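Local coordinates for probable chemoreceptor (Methyl-accepting chemotaxis) transmembrane protein (Rhizobium meliloti, PDB 6D8V) that probably senses quaternary ammonium compounds for bacterial chemotaxis, binding 1,1-dimethyl-prolinium in its sensory domain, at residues A15-G27 with Y250-V263. Sequence-based numbering, arbitrary orientation.
Sequences ARAIASDIAGSVG and YPFSLPDVNAQWLV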
ATOM      1  N   ALA A  15     -13.492  -2.433  14.807  1.00 66.43           N
ATOM      2  CA  ALA A  15     -12.758  -1.624  13.834  1.00 52.58           C
ATOM      3  C   ALA A  15     -11.533  -0.988  14.465  1.00 60.96           C
ATOM      4  O   ALA A  15     -10.477  -0.922  13.824  1.00 67.39           O
ATOM      5  CB  ALA A  15     -13.657  -0.542  13.226  1.00 47.45           C
ATOM      6  N   ARG A  16     -11.653  -0.524  15.716  1.00 67.71           N
ATOM      7  CA  ARG A  16     -10.488  -0.024  16.440  1.00 59.09           C
ATOM      8  C   ARG A  16      -9.398  -1.088  16.511  1.00 55.54           C
ATOM      9  O   ARG A  16      -8.218  -0.793  16.293  1.00 61.38           O
ATOM     10  CB  ARG A  16     -10.906   0.453  17.836  1.00 81.69           C
ATOM     11  CG  ARG A  16      -9.765   0.921  18.744  1.00 93.08           C
ATOM     12  CD  ARG A  16     -10.204   2.056  19.675  1.00119.63           C
ATOM     13  NE  ARG A  16     -11.546   1.860  20.221  1.00145.45           N
ATOM     14  CZ  ARG A  16     -12.612   2.592  19.895  1.00140.37           C
ATOM     15  NH1 ARG A  16     -12.504   3.592  19.027  1.00132.76           N
ATOM     16  NH2 ARG A  16     -13.793   2.333  20.448  1.00131.73           N
ATOM     17  N   ALA A  17      -9.778  -2.339  16.783  1.00 65.66           N
ATOM     18  CA  ALA A  17      -8.810  -3.434  16.774  1.00 53.58           C
ATOM     19  C   ALA A  17      -8.200  -3.645  15.389  1.00 66.48           C
ATOM     20  O   ALA A  17      -6.986  -3.847  15.267  1.00 65.45           O
ATOM     21  CB  ALA A  17      -9.475  -4.719  17.257  1.00 52.31           C
ATOM     22  N   ILE A  18      -9.026  -3.625  14.334  1.00 70.20           N
ATOM     23  CA  ILE A  18      -8.529  -3.872  12.981  1.00 50.57           C
ATOM     24  C   ILE A  18      -7.597  -2.758  12.546  1.00 58.74           C
ATOM     25  O   ILE A  18      -6.578  -3.003  11.889  1.00 56.83           O
ATOM     26  CB  ILE A  18      -9.698  -4.017  11.988  1.00 67.26           C
ATOM     27  CG1 ILE A  18     -10.578  -5.239  12.324  1.00 57.49           C
ATOM     28  CG2 ILE A  18      -9.179  -4.030  10.537  1.00 50.57           C
ATOM     29  CD1 ILE A  18      -9.805  -6.534  12.493  1.00 70.42           C
ATOM     30  N   ALA A  19      -7.941  -1.513  12.897  1.00 57.00           N
ATOM     31  CA  ALA A  19      -7.172  -0.365  12.435  1.00 48.91           C
ATOM     32  C   ALA A  19      -5.771  -0.356  13.034  1.00 50.89           C
ATOM     33  O   ALA A  19      -4.797  -0.026  12.347  1.00 56.34           O
ATOM     34  CB  ALA A  19      -7.914   0.931  12.769  1.00 45.36           C
ATOM     35  N   SER A  20      -5.639  -0.708  14.313  1.00 53.64           N
ATOM     36  CA  SER A  20      -4.304  -0.676  14.907  1.00 66.19           C
ATOM     37  C   SER A  20      -3.419  -1.777  14.335  1.00 64.38           C
ATOM     38  O   SER A  20      -2.196  -1.616  14.262  1.00 68.71           O
ATOM     39  CB  SER A  20      -4.384  -0.790  16.425  1.00 57.19           C
ATOM     40  OG  SER A  20      -4.582  -2.128  16.814  1.00 78.16           O
ATOM     41  N   ASP A  21      -4.019  -2.894  13.917  1.00 60.10           N
ATOM     42  CA  ASP A  21      -3.247  -3.935  13.256  1.00 44.65           C
ATOM     43  C   ASP A  21      -2.789  -3.489  11.873  1.00 60.46           C
ATOM     44  O   ASP A  21      -1.603  -3.612  11.545  1.00 56.78           O
ATOM     45  CB  ASP A  21      -4.060  -5.223  13.172  1.00 60.45           C
ATOM     46  CG  ASP A  21      -3.222  -6.404  12.750  1.00 92.04           C
ATOM     47  OD1 ASP A  21      -2.737  -6.411  11.600  1.00 94.83           O
ATOM     48  OD2 ASP A  21      -3.023  -7.315  13.578  1.00116.80           O
ATOM     49  N   ILE A  22      -3.702  -2.959  11.052  1.00 56.57           N
ATOM     50  CA  ILE A  22      -3.300  -2.456   9.743  1.00 51.43           C
ATOM     51  C   ILE A  22      -2.308  -1.309   9.904  1.00 61.82           C
ATOM     52  O   ILE A  22      -1.249  -1.278   9.265  1.00 70.41           O
ATOM     53  CB  ILE A  22      -4.530  -2.031   8.919  1.00 63.98           C
ATOM     54  CG1 ILE A  22      -5.444  -3.227   8.676  1.00 60.28           C
ATOM     55  CG2 ILE A  22      -4.098  -1.467   7.576  1.00 52.96           C
ATOM     56  CD1 ILE A  22      -4.744  -4.364   7.996  1.00 49.26           C
ATOM     57  N   ALA A  23      -2.633  -0.343  10.765  1.00 65.89           N
ATOM     58  CA  ALA A  23      -1.750   0.810  10.938  1.00 57.43           C
ATOM     59  C   ALA A  23      -0.370   0.389  11.438  1.00 57.93           C
ATOM     60  O   ALA A  23       0.651   0.948  11.018  1.00 48.03           O
ATOM     61  CB  ALA A  23      -2.394   1.814  11.891  1.00 42.37           C
ATOM     62  N   GLY A  24      -0.318  -0.603  12.327  1.00 60.48           N
ATOM     63  CA  GLY A  24       0.968  -1.102  12.777  1.00 55.06           C
ATOM     64  C   GLY A  24       1.758  -1.738  11.656  1.00 42.41           C
ATOM     65  O   GLY A  24       2.905  -1.368  11.392  1.00 62.03           O
ATOM     66  N   SER A  25       1.153  -2.711  10.973  1.00 58.98           N
ATOM     67  CA  SER A  25       1.800  -3.317   9.816  1.00 52.35           C
ATOM     68  C   SER A  25       2.294  -2.254   8.832  1.00 65.90           C
ATOM     69  O   SER A  25       3.453  -2.301   8.393  1.00 64.50           O
ATOM     70  CB  SER A  25       0.840  -4.292   9.136  1.00 67.59           C
ATOM     71  OG  SER A  25       0.313  -5.216  10.069  1.00 61.71           O
ATOM     72  N   VAL A  26       1.441  -1.273   8.495  1.00 47.45           N
ATOM     73  CA  VAL A  26       1.842  -0.215   7.567  1.00 51.85           C
ATOM     74  C   VAL A  26       3.034   0.559   8.115  1.00 68.50           C
ATOM     75  O   VAL A  26       4.051   0.735   7.430  1.00 62.94           O
ATOM     76  CB  VAL A  26       0.667   0.734   7.270  1.00 59.07           C
ATOM     77  CG1 VAL A  26       1.200   1.989   6.582  1.00 44.16           C
ATOM     78  CG2 VAL A  26      -0.362   0.056   6.373  1.00 51.92           C
ATOM     79  N   GLY A  27       2.909   1.065   9.350  1.00 48.23           N
ATOM     80  CA  GLY A  27       3.985   1.852   9.939  1.00 46.21           C
ATOM     81  C   GLY A  27       5.308   1.107   9.963  1.00 59.20           C
ATOM     82  O   GLY A  27       6.374   1.691   9.735  1.00 74.86           O
ATOM     83  N   TYR A 250     -14.989   3.377   9.557  1.00 71.45           N
ATOM     84  CA  TYR A 250     -14.079   3.739  10.645  1.00 65.85           C
ATOM     85  C   TYR A 250     -12.774   4.244  10.041  1.00 68.59           C
ATOM     86  O   TYR A 250     -11.888   3.454   9.687  1.00 77.74           O
ATOM     87  CB  TYR A 250     -13.841   2.543  11.570  1.00 59.85           C
ATOM     88  CG  TYR A 250     -13.155   2.844  12.879  1.00 61.44           C
ATOM     89  CD1 TYR A 250     -13.890   3.212  14.006  1.00 74.64           C
ATOM     90  CD2 TYR A 250     -11.773   2.720  13.008  1.00 53.79           C
ATOM     91  CE1 TYR A 250     -13.268   3.470  15.214  1.00 59.59           C
ATOM     92  CE2 TYR A 250     -11.141   2.974  14.212  1.00 60.22           C
ATOM     93  CZ  TYR A 250     -11.886   3.350  15.313  1.00 73.68           C
ATOM     94  OH  TYR A 250     -11.246   3.606  16.515  1.00 68.22           O
ATOM     95  N   PRO A 251     -12.635   5.559   9.883  1.00 68.46           N
ATOM     96  CA  PRO A 251     -11.354   6.110   9.431  1.00 71.85           C
ATOM     97  C   PRO A 251     -10.279   5.917  10.483  1.00 63.65           C
ATOM     98  O   PRO A 251     -10.558   5.864  11.684  1.00 66.02           O
ATOM     99  CB  PRO A 251     -11.658   7.598   9.213  1.00 59.61           C
ATOM    100  CG  PRO A 251     -12.878   7.869  10.013  1.00 62.81           C
ATOM    101  CD  PRO A 251     -13.673   6.595  10.008  1.00 64.54           C
ATOM    102  N   PHE A 252      -9.039   5.793  10.014  1.00 53.53           N
ATOM    103  CA  PHE A 252      -7.894   5.695  10.910  1.00 55.51           C
ATOM    104  C   PHE A 252      -6.643   6.133  10.159  1.00 61.63           C
ATOM    105  O   PHE A 252      -6.439   5.747   9.005  1.00 67.41           O
ATOM    106  CB  PHE A 252      -7.731   4.271  11.457  1.00 50.18           C
ATOM    107  CG  PHE A 252      -7.388   3.251  10.410  1.00 52.83           C
ATOM    108  CD1 PHE A 252      -8.367   2.743   9.576  1.00 53.88           C
ATOM    109  CD2 PHE A 252      -6.087   2.803  10.262  1.00 56.24           C
ATOM    110  CE1 PHE A 252      -8.059   1.809   8.618  1.00 51.61           C
ATOM    111  CE2 PHE A 252      -5.767   1.867   9.301  1.00 57.29           C
ATOM    112  CZ  PHE A 252      -6.760   1.365   8.480  1.00 56.07           C
ATOM    113  N   SER A 253      -5.814   6.937  10.822  1.00 68.81           N
ATOM    114  CA  SER A 253      -4.609   7.485  10.206  1.00 72.23           C
ATOM    115  C   SER A 253      -3.506   6.442  10.094  1.00 62.97           C
ATOM    116  O   SER A 253      -3.279   5.649  11.013  1.00 59.48           O
ATOM    117  CB  SER A 253      -4.085   8.674  11.011  1.00 62.30           C
ATOM    118  OG  SER A 253      -4.815   9.849  10.712  1.00 81.78           O
ATOM    119  N   LEU A 254      -2.773   6.480   9.032  1.00 69.01           N
ATOM    120  CA  LEU A 254      -1.771   5.515   8.840  1.00 59.07           C
ATOM    121  C   LEU A 254      -0.579   6.226   9.247  1.00 79.72           C
ATOM    122  O   LEU A 254      -0.529   7.384   9.047  1.00102.37           O
ATOM    123  CB  LEU A 254      -1.634   5.220   7.396  1.00 55.88           C
ATOM    124  CG  LEU A 254      -2.748   4.521   6.691  1.00 56.81           C
ATOM    125  CD1 LEU A 254      -2.234   4.247   5.346  1.00 45.42           C
ATOM    126  CD2 LEU A 254      -3.027   3.252   7.376  1.00 54.69           C
ATOM    127  N   PRO A 255       0.412   5.476   9.888  1.00 70.95           N
ATOM    128  CA  PRO A 255       1.397   6.264  10.558  1.00 54.60           C
ATOM    129  C   PRO A 255       2.279   7.222   9.892  1.00104.20           C
ATOM    130  O   PRO A 255       2.249   8.319  10.414  1.00158.02           O
ATOM    131  CB  PRO A 255       2.346   5.220  10.956  1.00 52.33           C
ATOM    132  CG  PRO A 255       1.490   4.280  11.539  1.00 64.96           C
ATOM    133  CD  PRO A 255       0.734   4.048  10.333  1.00 71.27           C
ATOM    134  N   ASP A 256       3.011   6.929   8.843  1.00 63.78           N
ATOM    135  CA  ASP A 256       4.030   7.875   8.450  1.00 65.27           C
ATOM    136  C   ASP A 256       3.883   8.478   7.123  1.00 59.21           C
ATOM    137  O   ASP A 256       4.619   9.306   6.773  1.00 69.86           O
ATOM    138  CB  ASP A 256       5.370   7.236   8.533  1.00 94.67           C
ATOM    139  CG  ASP A 256       5.749   6.861   9.910  1.00114.22           C
ATOM    140  OD1 ASP A 256       5.545   7.676  10.784  1.00110.13           O
ATOM    141  OD2 ASP A 256       6.277   5.771  10.139  1.00128.22           O
ATOM    142  N   VAL A 257       2.900   8.031   6.392  1.00 70.71           N
ATOM    143  CA  VAL A 257       2.745   8.233   4.978  1.00 69.37           C
ATOM    144  C   VAL A 257       1.665   9.188   4.685  1.00 79.24           C
ATOM    145  O   VAL A 257       1.200   9.320   3.631  1.00 97.71           O
ATOM    146  CB  VAL A 257       2.386   6.959   4.340  1.00 75.73           C
ATOM    147  CG1 VAL A 257       3.486   6.015   4.546  1.00 64.76           C
ATOM    148  CG2 VAL A 257       1.212   6.390   5.020  1.00 68.49           C
ATOM    149  N   ASN A 258       1.238   9.861   5.677  1.00 69.55           N
ATOM    150  CA  ASN A 258       0.312  10.973   5.475  1.00 73.74           C
ATOM    151  C   ASN A 258      -0.918  10.536   4.673  1.00 87.11           C
ATOM    152  O   ASN A 258      -1.109  10.889   3.505  1.00 87.08           O
ATOM    153  CB  ASN A 258       1.022  12.142   4.789  1.00 76.48           C
ATOM    154  CG  ASN A 258       0.143  13.376   4.688  1.00 85.29           C
ATOM    155  OD1 ASN A 258      -0.592  13.713   5.619  1.00 89.86           O
ATOM    156  ND2 ASN A 258       0.206  14.051   3.545  1.00 90.02           N
ATOM    157  N   ALA A 259      -1.760   9.758   5.348  1.00 78.01           N
ATOM    158  CA  ALA A 259      -2.987   9.261   4.744  1.00 69.02           C
ATOM    159  C   ALA A 259      -3.800   8.547   5.811  1.00 66.18           C
ATOM    160  O   ALA A 259      -3.292   8.210   6.881  1.00 67.43           O
ATOM    161  CB  ALA A 259      -2.710   8.316   3.572  1.00 59.46           C
ATOM    162  N   GLN A 260      -5.074   8.329   5.508  1.00 68.36           N
ATOM    163  CA  GLN A 260      -5.942   7.537   6.357  1.00 64.36           C
ATOM    164  C   GLN A 260      -6.720   6.551   5.497  1.00 65.96           C
ATOM    165  O   GLN A 260      -6.916   6.757   4.297  1.00 58.21           O
ATOM    166  CB  GLN A 260      -6.905   8.414   7.152  1.00 62.52           C
ATOM    167  CG  GLN A 260      -7.773   9.308   6.300  1.00 79.01           C
ATOM    168  CD  GLN A 260      -8.841   9.993   7.113  1.00 88.09           C
ATOM    169  OE1 GLN A 260      -8.830   9.931   8.341  1.00 97.64           O
ATOM    170  NE2 GLN A 260      -9.777  10.646   6.435  1.00 89.18           N
ATOM    171  N   TRP A 261      -7.159   5.470   6.131  1.00 60.90           N
ATOM    172  CA  TRP A 261      -7.992   4.465   5.494  1.00 60.64           C
ATOM    173  C   TRP A 261      -9.291   4.289   6.269  1.00 59.71           C
ATOM    174  O   TRP A 261      -9.406   4.679   7.435  1.00 72.99           O
ATOM    175  CB  TRP A 261      -7.275   3.120   5.405  1.00 62.78           C
ATOM    176  CG  TRP A 261      -6.187   3.078   4.384  1.00 64.17           C
ATOM    177  CD1 TRP A 261      -5.848   4.057   3.495  1.00 65.87           C
ATOM    178  CD2 TRP A 261      -5.292   1.990   4.141  1.00 62.12           C
ATOM    179  NE1 TRP A 261      -4.795   3.642   2.711  1.00 58.57           N
ATOM    180  CE2 TRP A 261      -4.435   2.377   3.093  1.00 54.43           C
ATOM    181  CE3 TRP A 261      -5.130   0.726   4.717  1.00 63.22           C
ATOM    182  CZ2 TRP A 261      -3.431   1.548   2.607  1.00 49.07           C
ATOM    183  CZ3 TRP A 261      -4.132  -0.099   4.233  1.00 52.28           C
ATOM    184  CH2 TRP A 261      -3.299   0.314   3.185  1.00 52.18           C
ATOM    185  N   LEU A 262     -10.269   3.677   5.611  1.00 57.96           N
ATOM    186  CA  LEU A 262     -11.537   3.318   6.227  1.00 62.82           C
ATOM    187  C   LEU A 262     -11.579   1.813   6.443  1.00 64.41           C
ATOM    188  O   LEU A 262     -11.364   1.033   5.510  1.00 68.41           O
ATOM    189  CB  LEU A 262     -12.736   3.733   5.365  1.00 68.17           C
ATOM    190  CG  LEU A 262     -13.002   5.207   5.167  1.00 72.91           C
ATOM    191  CD1 LEU A 262     -12.784   5.946   6.476  1.00 74.10           C
ATOM    192  CD2 LEU A 262     -12.105   5.749   4.074  1.00 86.33           C
ATOM    193  N   VAL A 263     -11.850   1.417   7.667  1.00 65.42           N
ATOM    194  CA  VAL A 263     -12.334   0.079   7.950  1.00 51.08           C
ATOM    195  C   VAL A 263     -13.841   0.106   7.759  1.00 62.82           C
ATOM    196  O   VAL A 263     -14.521   1.032   8.216  1.00 65.22           O
ATOM    197  CB  VAL A 263     -11.952  -0.355   9.375  1.00 58.89           C
ATOM    198  CG1 VAL A 263     -12.538  -1.704   9.700  1.00 59.68           C
ATOM    199  CG2 VAL A 263     -10.440  -0.390   9.525  1.00 71.05           C
TER
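Ala15 sets its methyl over one face of the Tyr250 ring, CB lying 3.9 Å from the ring centroid in a CH-pi contact, and also meets Val263 CG1. The next residue, Arg16, bends its chain at chi2 and chi3 and offers NH1 to Tyr250 OH at 2.8 Å; the bond is weak, with an N-H...O angle of only 123° and the guanidinium steeply inclined to the ring. Tyr250 reaches both partners because its CG stands anti to the backbone N (chi1 -168°), which lays the ring alongside the helix at Ala15 and Arg16. A leucine in its place would probably leave the Ala15 methyl without an aromatic face to rest on and Arg16 NH1 without this acceptor. Ile18 crosses Val263 through the CG2 methyls, 4.0 Å apart. One turn after Ala15, Ala19 repeats the methyl-on-face arrangement, its CB 3.7 Å from the centroid of the Phe252 ring, while also touching the edge of Tyr250. Ile22 sends CG2 to the edge of Phe252 and, at 3.6 Å, to CZ3 of Trp261, whose NE1 is hydrogen-bonded to Gln197. Ala23 packs against Pro255, whose CD lies beside the Ala23 carbonyl oxygen; Val26 follows with CG2 4.3 Å from Leu254 CD2, and Gly27 meets the proline ring through its backbone. The segment of helix 2-45 thus runs 19° from parallel to strand 250-254, covering an antiparallel beta hairpin of the four-stranded sheet. A long N-terminal helix whose earlier part packs on this sheet, apart from the strands that hold the ligand, is consistent with the membrane-proximal module of a double Cache sensor domain.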